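Local coordinates for ORF14 (Streptomyces clavuligerus, PDB 2WPX), which binds acetyl-CoA and, as a tandem GNAT protein of the clavulanic acid pathway, probably acts as an acyltransferase, at residues A155-W160 with F322-R327. Numbering follows the deposited sequence.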
loop_
_atom_site.group_PDB
_atom_site.type_symbol
_atom_site.label_atom_id
_atom_site.label_comp_id
_atom_site.label_asym_id
_atom_site.label_seq_id
_atom_site.Cartn_x
_atom_site.Cartn_y
_atom_site.Cartn_z
ATOM N N ALA A 155 -4.530 11.672 -7.508
ATOM C CA ALA A 155 -4.829 10.291 -7.299
ATOM C C ALA A 155 -3.624 9.381 -7.661
ATOM O O ALA A 155 -2.658 9.820 -8.321
ATOM C CB ALA A 155 -6.062 9.901 -8.114
ATOM N N GLY A 156 -3.714 8.108 -7.259
ATOM C CA GLY A 156 -2.650 7.171 -7.564
ATOM C C GLY A 156 -2.985 6.415 -8.832
ATOM O O GLY A 156 -4.129 6.005 -9.034
ATOM N N THR A 157 -2.011 6.212 -9.699
ATOM C CA THR A 157 -2.227 5.286 -10.803
ATOM C C THR A 157 -1.647 3.938 -10.470
ATOM O O THR A 157 -0.429 3.802 -10.296
ATOM C CB THR A 157 -1.503 5.733 -12.062
ATOM O OG1 THR A 157 -1.868 7.071 -12.348
ATOM C CG2 THR A 157 -1.871 4.843 -13.224
ATOM N N HIS A 158 -2.518 2.934 -10.438
ATOM C CA HIS A 158 -2.150 1.621 -9.944
ATOM C C HIS A 158 -1.859 0.721 -11.117
ATOM O O HIS A 158 -2.716 0.568 -11.971
ATOM C CB HIS A 158 -3.266 1.068 -9.057
ATOM C CG HIS A 158 -2.938 -0.243 -8.434
ATOM N ND1 HIS A 158 -3.843 -1.269 -8.362
ATOM C CD2 HIS A 158 -1.800 -0.708 -7.855
ATOM C CE1 HIS A 158 -3.289 -2.322 -7.778
ATOM N NE2 HIS A 158 -2.050 -2.003 -7.445
ATOM N N GLN A 159 -0.656 0.155 -11.200
ATOM C CA GLN A 159 -0.238 -0.453 -12.462
ATOM C C GLN A 159 0.146 -1.919 -12.324
ATOM O O GLN A 159 0.555 -2.337 -11.260
ATOM C CB GLN A 159 0.997 0.297 -12.973
ATOM C CG GLN A 159 0.782 1.765 -13.382
ATOM C CD GLN A 159 2.062 2.574 -13.136
ATOM O OE1 GLN A 159 3.014 2.452 -13.895
ATOM N NE2 GLN A 159 2.103 3.353 -12.042
ATOM N N TRP A 160 0.044 -2.694 -13.396
ATOM C CA TRP A 160 0.428 -4.090 -13.336
ATOM C C TRP A 160 1.416 -4.438 -14.424
ATOM O O TRP A 160 1.326 -3.963 -15.543
ATOM C CB TRP A 160 -0.790 -5.055 -13.435
ATOM C CG TRP A 160 -1.632 -5.110 -12.149
ATOM C CD1 TRP A 160 -2.752 -4.390 -11.898
ATOM C CD2 TRP A 160 -1.379 -5.888 -10.963
ATOM N NE1 TRP A 160 -3.218 -4.657 -10.642
ATOM C CE2 TRP A 160 -2.408 -5.589 -10.048
ATOM C CE3 TRP A 160 -0.402 -6.829 -10.600
ATOM C CZ2 TRP A 160 -2.493 -6.190 -8.795
ATOM C CZ3 TRP A 160 -0.468 -7.402 -9.374
ATOM C CH2 TRP A 160 -1.529 -7.108 -8.482
ATOM N N PHE A 322 4.893 -1.970 -17.405
ATOM C CA PHE A 322 3.823 -1.723 -16.456
ATOM C C PHE A 322 2.606 -1.095 -17.203
ATOM O O PHE A 322 2.790 -0.215 -18.027
ATOM C CB PHE A 322 4.271 -0.849 -15.271
ATOM C CG PHE A 322 4.944 -1.610 -14.148
ATOM C CD1 PHE A 322 6.339 -1.710 -14.084
ATOM C CD2 PHE A 322 4.191 -2.201 -13.146
ATOM C CE1 PHE A 322 6.958 -2.359 -13.055
ATOM C CE2 PHE A 322 4.790 -2.874 -12.086
ATOM C CZ PHE A 322 6.172 -2.977 -12.038
ATOM N N GLU A 323 1.386 -1.583 -16.920
ATOM C CA GLU A 323 0.173 -1.038 -17.539
ATOM C C GLU A 323 -0.787 -0.539 -16.468
ATOM O O GLU A 323 -1.089 -1.240 -15.498
ATOM C CB GLU A 323 -0.506 -2.062 -18.460
ATOM C CG GLU A 323 0.391 -2.525 -19.579
ATOM C CD GLU A 323 -0.234 -3.621 -20.471
ATOM O OE1 GLU A 323 -0.658 -4.674 -19.958
ATOM O OE2 GLU A 323 -0.286 -3.431 -21.705
ATOM N N PRO A 324 -1.232 0.706 -16.623
ATOM C CA PRO A 324 -2.191 1.291 -15.683
ATOM C C PRO A 324 -3.491 0.496 -15.734
ATOM O O PRO A 324 -4.047 0.274 -16.796
ATOM C CB PRO A 324 -2.384 2.721 -16.208
ATOM C CG PRO A 324 -1.177 2.965 -17.078
ATOM C CD PRO A 324 -0.824 1.640 -17.684
ATOM N N TYR A 325 -3.951 0.059 -14.577
ATOM C CA TYR A 325 -5.141 -0.752 -14.494
ATOM C C TYR A 325 -6.335 -0.055 -13.806
ATOM O O TYR A 325 -7.421 -0.047 -14.358
ATOM C CB TYR A 325 -4.820 -2.034 -13.768
ATOM C CG TYR A 325 -5.872 -3.040 -14.019
ATOM C CD1 TYR A 325 -5.855 -3.810 -15.191
ATOM C CD2 TYR A 325 -6.898 -3.238 -13.106
ATOM C CE1 TYR A 325 -6.830 -4.742 -15.442
ATOM C CE2 TYR A 325 -7.875 -4.186 -13.342
ATOM C CZ TYR A 325 -7.836 -4.929 -14.515
ATOM O OH TYR A 325 -8.817 -5.886 -14.758
ATOM N N ASP A 326 -6.141 0.510 -12.608
ATOM C CA ASP A 326 -7.200 1.247 -11.930
ATOM C C ASP A 326 -6.631 2.456 -11.168
ATOM O O ASP A 326 -5.404 2.662 -11.123
ATOM C CB ASP A 326 -8.018 0.327 -11.040
ATOM C CG ASP A 326 -7.153 -0.409 -10.055
ATOM O OD1 ASP A 326 -7.505 -1.536 -9.640
ATOM O OD2 ASP A 326 -6.079 0.121 -9.701
ATOM N N ARG A 327 -7.526 3.247 -10.572
ATOM C CA ARG A 327 -7.175 4.556 -10.024
ATOM C C ARG A 327 -7.448 4.584 -8.510
ATOM O O ARG A 327 -8.485 4.073 -8.053
ATOM C CB ARG A 327 -8.006 5.633 -10.698
ATOM C CG ARG A 327 -7.551 7.057 -10.373
ATOM C CD ARG A 327 -8.268 8.107 -11.231
ATOM N NE ARG A 327 -7.696 9.449 -11.100
ATOM C CZ ARG A 327 -8.400 10.551 -10.838
ATOM N NH1 ARG A 327 -9.721 10.490 -10.682
ATOM N NH2 ARG A 327 -7.793 11.728 -10.741
HETATM O O HOH W 1 -5.582 -3.693 -9.652
HETATM O O HOH W 2 -0.065 -5.658 -17.647
#
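His158 and Asp326 stand side by side on one face of an antiparallel strand pair, imidazole and carboxylate planes only 13° apart. ND1 of His158 donates to the syn lone pair of Asp326 OD2 over 3.0 Å, a somewhat bent bond (139°) lying in the ring plane. At the ring's other nitrogen, NE2 bonds to Glu303, so two carboxylates fix the imidazole's rotation and may favour its protonated form. CG anti to the backbone N lays ND1 alongside the Asp326 carboxylate. A water links Trp160 to Asp326, accepting from Trp160 NE1 at 2.7 Å and donating to Asp326 OD1.

Trp160 CD1 packs against Tyr325 CB at 3.7 Å, and the indole turns its edge toward the phenol face in an offset edge-to-face pair, planes 88° apart; Arg37 makes cation-pi contacts with both rings. The opposite face, bearing Gln159, Thr157 and Pro324, is looser toward Pro324, which is exposed and meets Thr157 through a single methyl contact, CG2 to CB, at 3.7 Å. Gln159, buried and bent at chi2, donates from NE2 to Thr157 O at 3.1 Å, and NE2 also bonds Asn306. Farther along, Ala155 CB rests over one face of the Arg327 guanidinium, which Glu308 holds by a salt bridge.

Between the strands, Trp160 N bonds to Glu323 O and Glu323 N to Trp160 O, both at 2.8 Å. At His158 O, by contrast, Tyr325 N approaches to 2.9 Å while the bond from Asp326 N is weak at 3.5 Å. Two residues, Tyr325 and Asp326, thus face the single residue His158, the signature of a classic beta bulge, in a pairing that inserts the chain's last strand beside strand 149-162 of the first GNAT half, consistent with C-terminal strand exchange between the halves.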